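Side-chain contacts in alkaline serine protease (Pseudoalteromonas sp., PDB 1Y9Z), which probably hydrolyses peptide bonds in proteins as a subtilisin-like serine protease from a cold-adapted Antarctic bacterium: residues Ser173-Ala178 against Ala396-Thr401; Val196-Pro201 against Ala400-Leu405; Asn293-Cys298 against Ile306-Asn311. One frame throughout, in Å; residues are numbered along the deposited sequence.

Interaction 1 (Ser173-Ala178 against Ala396-Thr401); sequences SVMSVA and AALNAT. With NA (sodium ion), chain F; NA (sodium ion), chain E.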
# COMPACT_ATOMS: atom_id res chain seq x y z
N SER A 173 6.04 -22.16 5.54
CA SER A 173 6.72 -22.05 4.25
C SER A 173 6.52 -20.70 3.57
O SER A 173 7.06 -20.45 2.49
CB SER A 173 6.22 -23.14 3.31
OG SER A 173 4.83 -22.99 3.07
N VAL A 174 5.74 -19.83 4.21
CA VAL A 174 5.42 -18.52 3.65
C VAL A 174 5.77 -17.37 4.58
O VAL A 174 5.60 -17.47 5.79
CB VAL A 174 3.90 -18.44 3.34
CG1 VAL A 174 3.55 -17.13 2.66
CG2 VAL A 174 3.47 -19.63 2.49
N MET A 175 6.28 -16.28 4.01
CA MET A 175 6.60 -15.10 4.81
C MET A 175 5.32 -14.31 5.06
O MET A 175 4.67 -13.88 4.11
CB MET A 175 7.60 -14.19 4.09
CG MET A 175 8.98 -14.77 3.86
SD MET A 175 10.12 -13.53 3.20
CE MET A 175 10.66 -12.74 4.72
N SER A 176 4.96 -14.14 6.33
CA SER A 176 3.76 -13.38 6.68
C SER A 176 4.17 -11.92 6.83
O SER A 176 5.00 -11.58 7.67
CB SER A 176 3.17 -13.89 7.99
OG SER A 176 2.05 -13.11 8.37
N VAL A 177 3.57 -11.06 6.02
CA VAL A 177 3.90 -9.64 6.01
C VAL A 177 2.91 -8.72 6.72
O VAL A 177 1.71 -8.76 6.45
CB VAL A 177 4.06 -9.14 4.55
CG1 VAL A 177 4.43 -7.66 4.54
CG2 VAL A 177 5.11 -9.97 3.84
N ALA A 178 3.44 -7.87 7.60
CA ALA A 178 2.64 -6.90 8.35
C ALA A 178 2.77 -5.52 7.71
O ALA A 178 3.69 -5.27 6.93
CB ALA A 178 3.11 -6.85 9.80
N ALA A 396 16.07 -15.77 4.89
CA ALA A 396 16.87 -15.54 6.08
C ALA A 396 17.59 -14.20 6.01
O ALA A 396 17.69 -13.48 7.01
CB ALA A 396 17.89 -16.67 6.24
N ALA A 397 18.09 -13.85 4.82
CA ALA A 397 18.79 -12.59 4.63
C ALA A 397 17.86 -11.41 4.91
O ALA A 397 18.26 -10.44 5.56
CB ALA A 397 19.33 -12.50 3.22
N LEU A 398 16.63 -11.49 4.43
CA LEU A 398 15.67 -10.41 4.64
C LEU A 398 15.37 -10.24 6.13
O LEU A 398 15.32 -9.12 6.64
CB LEU A 398 14.37 -10.69 3.88
CG LEU A 398 14.50 -10.82 2.35
CD1 LEU A 398 13.15 -11.17 1.76
CD2 LEU A 398 15.03 -9.52 1.77
N ASN A 399 15.18 -11.35 6.83
CA ASN A 399 14.88 -11.31 8.26
C ASN A 399 16.07 -10.82 9.08
O ASN A 399 15.92 -10.04 10.02
CB ASN A 399 14.47 -12.70 8.74
CG ASN A 399 13.12 -13.13 8.19
OD1 ASN A 399 12.81 -14.32 8.14
ND2 ASN A 399 12.32 -12.15 7.79
N ALA A 400 17.26 -11.29 8.73
CA ALA A 400 18.47 -10.92 9.45
C ALA A 400 18.85 -9.45 9.29
O ALA A 400 19.53 -8.90 10.15
CB ALA A 400 19.63 -11.80 8.99
N THR A 401 18.40 -8.82 8.21
CA THR A 401 18.74 -7.43 7.97
C THR A 401 17.60 -6.43 8.10
O THR A 401 17.79 -5.24 7.86
CB THR A 401 19.36 -7.25 6.57
OG1 THR A 401 18.41 -7.64 5.57
CG2 THR A 401 20.61 -8.12 6.44
NA NA F . 5.74 -16.16 8.45
NA NA E . 4.37 -17.91 7.62
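A buried, mainly apolar contact joins Met175, on a strand of the central sheet, to Leu398 and Asn399 on one face of helix 391-401, with the thioether spanning the gap between the two layers. The closest backbone pair, the CA atoms of Met175 and Asn399, stands 9.7 Å apart, and the methionine does most of the bridging. Its CG lies anti to the carbonyl carbon (chi1 -65°), CB points at the helix, and the chain runs straight until it bends at SD (chi3 84°), which turns CE across the helix face. SD of Met175 rests 4.1 Å from CD1 of Leu398, the two side chains meeting at about a right angle, while the methyl CE reaches on to touch the amide of Asn399, which comes from the opposite direction. The methionine also packs on Glu197 and Ile198 of the adjoining strand. This is the sheet-helix packing of the subtilisin-like alpha/beta domain: strand 174-180 runs parallel between strands 152-156 and 196-201, and helix 391-401 lies over the sheet. Helix 421-430 packs against the same helix, where Thr401 touches Ala423, Ala424 and Tyr427. Next to the methionine, the Val174 side chain packs on Leu143 of helix 137-148, and Val174 O lies 2.2 Å from one sodium (chain E), a site completed by Ala169, Tyr171 and Gln195. Val174 O is 3.0 Å from the second sodium (chain F), a longer approach.

Interaction 2 (Val196-Pro201 against Ala400-Leu405); sequences VEISGP and ATADDL. With CA (calcium ion), chain D; NA (sodium ion), chain F.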
# COMPACT_ATOMS: atom_id res chain seq x y z
N VAL A 196 3.85 -13.53 11.92
CA VAL A 196 4.27 -12.27 11.30
C VAL A 196 5.79 -12.27 11.32
O VAL A 196 6.42 -12.38 12.38
CB VAL A 196 3.70 -11.05 12.04
CG1 VAL A 196 4.36 -9.76 11.52
CG2 VAL A 196 2.20 -10.98 11.81
N GLU A 197 6.38 -12.13 10.14
CA GLU A 197 7.82 -12.22 9.96
C GLU A 197 8.56 -10.93 9.60
O GLU A 197 9.69 -10.72 10.03
CB GLU A 197 8.07 -13.27 8.89
CG GLU A 197 9.42 -13.93 8.87
CD GLU A 197 9.43 -15.13 7.95
OE1 GLU A 197 8.45 -15.91 8.00
OE2 GLU A 197 10.40 -15.31 7.19
N ILE A 198 7.92 -10.09 8.81
CA ILE A 198 8.57 -8.86 8.37
C ILE A 198 7.51 -7.83 8.04
O ILE A 198 6.35 -8.18 7.80
CB ILE A 198 9.47 -9.17 7.14
CG1 ILE A 198 10.49 -8.06 6.92
CG2 ILE A 198 8.61 -9.38 5.90
CD1 ILE A 198 11.61 -8.46 5.98
N SER A 199 7.89 -6.55 8.03
CA SER A 199 6.96 -5.47 7.75
C SER A 199 7.28 -4.71 6.48
O SER A 199 8.42 -4.69 6.00
CB SER A 199 6.94 -4.47 8.91
OG SER A 199 6.53 -5.08 10.11
N GLY A 200 6.25 -4.07 5.94
CA GLY A 200 6.40 -3.27 4.74
C GLY A 200 5.42 -2.12 4.77
O GLY A 200 4.49 -2.12 5.58
N PRO A 201 5.61 -1.11 3.91
CA PRO A 201 4.72 0.05 3.85
C PRO A 201 3.29 -0.42 3.54
O PRO A 201 3.07 -1.09 2.53
CB PRO A 201 5.32 0.88 2.71
CG PRO A 201 6.79 0.56 2.80
CD PRO A 201 6.78 -0.93 3.02
N ALA A 400 17.26 -11.29 8.73
CA ALA A 400 18.47 -10.92 9.45
C ALA A 400 18.85 -9.45 9.29
O ALA A 400 19.53 -8.90 10.15
CB ALA A 400 19.63 -11.80 8.99
N THR A 401 18.40 -8.82 8.21
CA THR A 401 18.74 -7.43 7.97
C THR A 401 17.60 -6.43 8.10
O THR A 401 17.79 -5.24 7.86
CB THR A 401 19.36 -7.25 6.57
OG1 THR A 401 18.41 -7.64 5.57
CG2 THR A 401 20.61 -8.12 6.44
N ALA A 402 16.42 -6.90 8.48
CA ALA A 402 15.28 -6.01 8.65
C ALA A 402 15.55 -5.06 9.81
O ALA A 402 16.23 -5.41 10.77
CB ALA A 402 14.02 -6.82 8.92
N ASP A 403 15.02 -3.84 9.71
CA ASP A 403 15.21 -2.85 10.77
C ASP A 403 14.19 -3.08 11.89
O ASP A 403 12.99 -2.89 11.69
CB ASP A 403 15.07 -1.43 10.22
CG ASP A 403 16.06 -1.14 9.11
OD1 ASP A 403 17.25 -1.48 9.26
OD2 ASP A 403 15.66 -0.55 8.09
N ASP A 404 14.68 -3.48 13.05
CA ASP A 404 13.84 -3.76 14.21
C ASP A 404 12.91 -2.59 14.52
O ASP A 404 13.35 -1.45 14.64
CB ASP A 404 14.73 -4.06 15.42
CG ASP A 404 13.97 -4.70 16.57
OD1 ASP A 404 12.75 -4.92 16.44
OD2 ASP A 404 14.60 -4.98 17.61
N LEU A 405 11.62 -2.88 14.65
CA LEU A 405 10.61 -1.87 14.96
C LEU A 405 9.93 -2.21 16.28
O LEU A 405 10.09 -3.31 16.80
CB LEU A 405 9.55 -1.82 13.86
CG LEU A 405 9.97 -1.56 12.41
CD1 LEU A 405 8.73 -1.52 11.53
CD2 LEU A 405 10.74 -0.26 12.32
CA CA D . 10.63 -5.44 17.27
NA NA F . 5.74 -16.16 8.45
O HOH W 1 10.23 -5.69 14.90
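A calcium-binding loop, following directly on helix 391-401, packs here against strand 196-201 of the subtilisin-like sheet, Ile198 meeting Ala402 and Ser199 meeting Leu405. Ile198 reaches the loop with the end of its longer branch: CG1 is anti to the backbone N (chi1 -162°) and the chain stays extended, bringing Ile198 CD1 to 4.1 Å from the Ala402 methyl, CB. One residue on, Ser199 CB lies 4.3 Å from Leu405 CD1. The calcium ion takes Asp404 OD1 at 2.3 Å and Leu405 O at 2.2 Å. A water lying 2.4 Å from the ion accepts a hydrogen bond from Leu405 N, so that residue is held through both its carbonyl and its amide. Val407, Gly409 and Asp411 complete the site. On the strand, Glu197 OE1 lies 2.8 Å from a sodium ion, and OE2 of the same carboxylate forms a salt bridge with Arg395. No hydrogen bond links the two segments: the metal ties the loop to itself, its charge probably balanced in part by the carboxylates of Asp404 and Asp411, and what 400-405 offers the strand is aliphatic, the Ala402 methyl and Leu405 CD1; a polar tie, Ser199 OG hydrogen-bonded to Thr414 O, comes from further along the chain.

Interaction 3 (Asn293-Cys298 against Ile306-Asn311); sequences NSTKAC and IIVYSN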
# COMPACT_ATOMS: atom_id res chain seq x y z
N ASN A 293 -14.39 14.48 13.38
CA ASN A 293 -14.34 15.53 14.39
C ASN A 293 -13.57 16.78 13.96
O ASN A 293 -14.13 17.88 13.95
CB ASN A 293 -13.77 14.97 15.69
CG ASN A 293 -14.66 13.90 16.29
OD1 ASN A 293 -15.86 14.10 16.45
ND2 ASN A 293 -14.07 12.76 16.62
N SER A 294 -12.29 16.63 13.62
CA SER A 294 -11.49 17.77 13.18
C SER A 294 -12.03 18.31 11.86
O SER A 294 -12.07 19.52 11.64
CB SER A 294 -10.02 17.37 13.01
OG SER A 294 -9.39 17.14 14.26
N THR A 295 -12.44 17.40 10.99
CA THR A 295 -12.96 17.77 9.68
C THR A 295 -14.21 18.64 9.79
O THR A 295 -14.31 19.68 9.15
CB THR A 295 -13.29 16.52 8.84
OG1 THR A 295 -12.14 15.68 8.76
CG2 THR A 295 -13.72 16.92 7.43
N LYS A 296 -15.17 18.20 10.61
CA LYS A 296 -16.41 18.94 10.79
C LYS A 296 -16.20 20.28 11.49
O LYS A 296 -16.92 21.25 11.21
CB LYS A 296 -17.43 18.10 11.57
CG LYS A 296 -18.80 18.75 11.68
CD LYS A 296 -19.79 17.82 12.36
CE LYS A 296 -21.17 18.45 12.44
NZ LYS A 296 -22.16 17.53 13.06
N ALA A 297 -15.23 20.35 12.39
CA ALA A 297 -14.95 21.59 13.10
C ALA A 297 -14.67 22.67 12.05
O ALA A 297 -15.16 23.80 12.15
CB ALA A 297 -13.74 21.42 14.00
N CYS A 298 -13.90 22.30 11.04
CA CYS A 298 -13.56 23.20 9.96
C CYS A 298 -14.79 23.56 9.13
O CYS A 298 -15.05 24.73 8.85
CB CYS A 298 -12.51 22.56 9.05
SG CYS A 298 -10.76 22.82 9.48
N ILE A 306 -10.68 21.73 3.22
CA ILE A 306 -10.14 21.29 4.50
C ILE A 306 -8.89 20.42 4.37
O ILE A 306 -8.82 19.53 3.53
CB ILE A 306 -11.21 20.50 5.29
CG1 ILE A 306 -12.48 21.34 5.42
CG2 ILE A 306 -10.67 20.14 6.67
CD1 ILE A 306 -13.67 20.57 5.96
N ILE A 307 -7.91 20.70 5.23
CA ILE A 307 -6.66 19.95 5.26
C ILE A 307 -6.40 19.48 6.68
O ILE A 307 -6.12 20.28 7.57
CB ILE A 307 -5.47 20.82 4.83
CG1 ILE A 307 -5.68 21.35 3.41
CG2 ILE A 307 -4.19 19.99 4.89
CD1 ILE A 307 -4.63 22.35 2.97
N VAL A 308 -6.50 18.17 6.89
CA VAL A 308 -6.26 17.58 8.21
C VAL A 308 -4.86 17.01 8.25
O VAL A 308 -4.48 16.24 7.36
CB VAL A 308 -7.26 16.44 8.49
CG1 VAL A 308 -6.95 15.80 9.84
CG2 VAL A 308 -8.69 16.97 8.47
N TYR A 309 -4.07 17.38 9.26
CA TYR A 309 -2.73 16.85 9.37
C TYR A 309 -2.58 15.98 10.62
O TYR A 309 -3.25 16.19 11.62
CB TYR A 309 -1.66 17.96 9.35
CG TYR A 309 -1.66 18.94 10.50
CD1 TYR A 309 -2.55 20.02 10.53
CD2 TYR A 309 -0.73 18.83 11.53
CE1 TYR A 309 -2.50 20.97 11.55
CE2 TYR A 309 -0.67 19.77 12.56
CZ TYR A 309 -1.56 20.84 12.56
OH TYR A 309 -1.49 21.78 13.56
N SER A 310 -1.71 14.99 10.52
CA SER A 310 -1.47 14.04 11.60
C SER A 310 -1.04 14.65 12.93
O SER A 310 -0.32 15.65 12.97
CB SER A 310 -0.43 13.01 11.17
OG SER A 310 -0.85 12.32 10.01
N ASN A 311 -1.48 14.03 14.02
CA ASN A 311 -1.12 14.46 15.36
C ASN A 311 0.15 13.71 15.76
O ASN A 311 0.62 12.85 15.02
CB ASN A 311 -2.25 14.16 16.34
CG ASN A 311 -2.76 12.74 16.23
OD1 ASN A 311 -2.00 11.78 16.32
ND2 ASN A 311 -4.07 12.59 16.05
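Ile306 and Val308 of strand 305-309 pack under Thr295 and Cys298 of helix 291-300, in a beta-alpha-beta unit (strand 275-280, this helix, strand 305-309) that is probably part of the inserted beta-barrel domain. Helix and strand run nearly antiparallel, at 148°, with their axes 8.7 Å apart. Ile306 comes first and uses all its branches. With CG1 anti to the carbonyl carbon (chi1 -54°), it puts CD1 3.4 Å from Thr295 O and 3.9 Å from Thr295 CG2. Ile306 CG1 lies 3.8 Å from Cys298 CB, while Ile306 CG2 sits 3.9 Å from Cys298 SG, whose disulfide to Cys277 ties the helix to the first strand of the unit. Cutting Ile306 back to an alanine would probably open a gap beneath the helix and cost Thr295 CG2 and the Cys298 side chain their contacts with this residue. Ile307 faces away from the helix, and its side chain touches strands 275-280 and 333-336. Val308 returns to the helix, its CG2 meeting Thr295 OG1 at 3.7 Å; that hydroxyl is bonded to Glu291 O one helical turn back.

Overall arrangement
Interactions 1 and 2 are one piece of architecture, their centres about 7 Å apart: neighbouring parallel strands of the same sheet meet, in turn, the body of helix 391-401 and the loop that follows it. Backbone pairing joins them, with Ser176 O 2.9 Å from Glu197 N, and one sodium (chain F) is bound by both Val174 O and Glu197 OE1. Neither lines the active-site pocket: the side chains of Met175 and Ser199 are each about 13 Å from the bound phenylmethanesulfonic acid. Interaction 3 lies probably in the inserted barrel domain, its centre about 37 Å from that of interaction 1 and about 32 Å from that of interaction 2. In sequence it falls inside the loops both close.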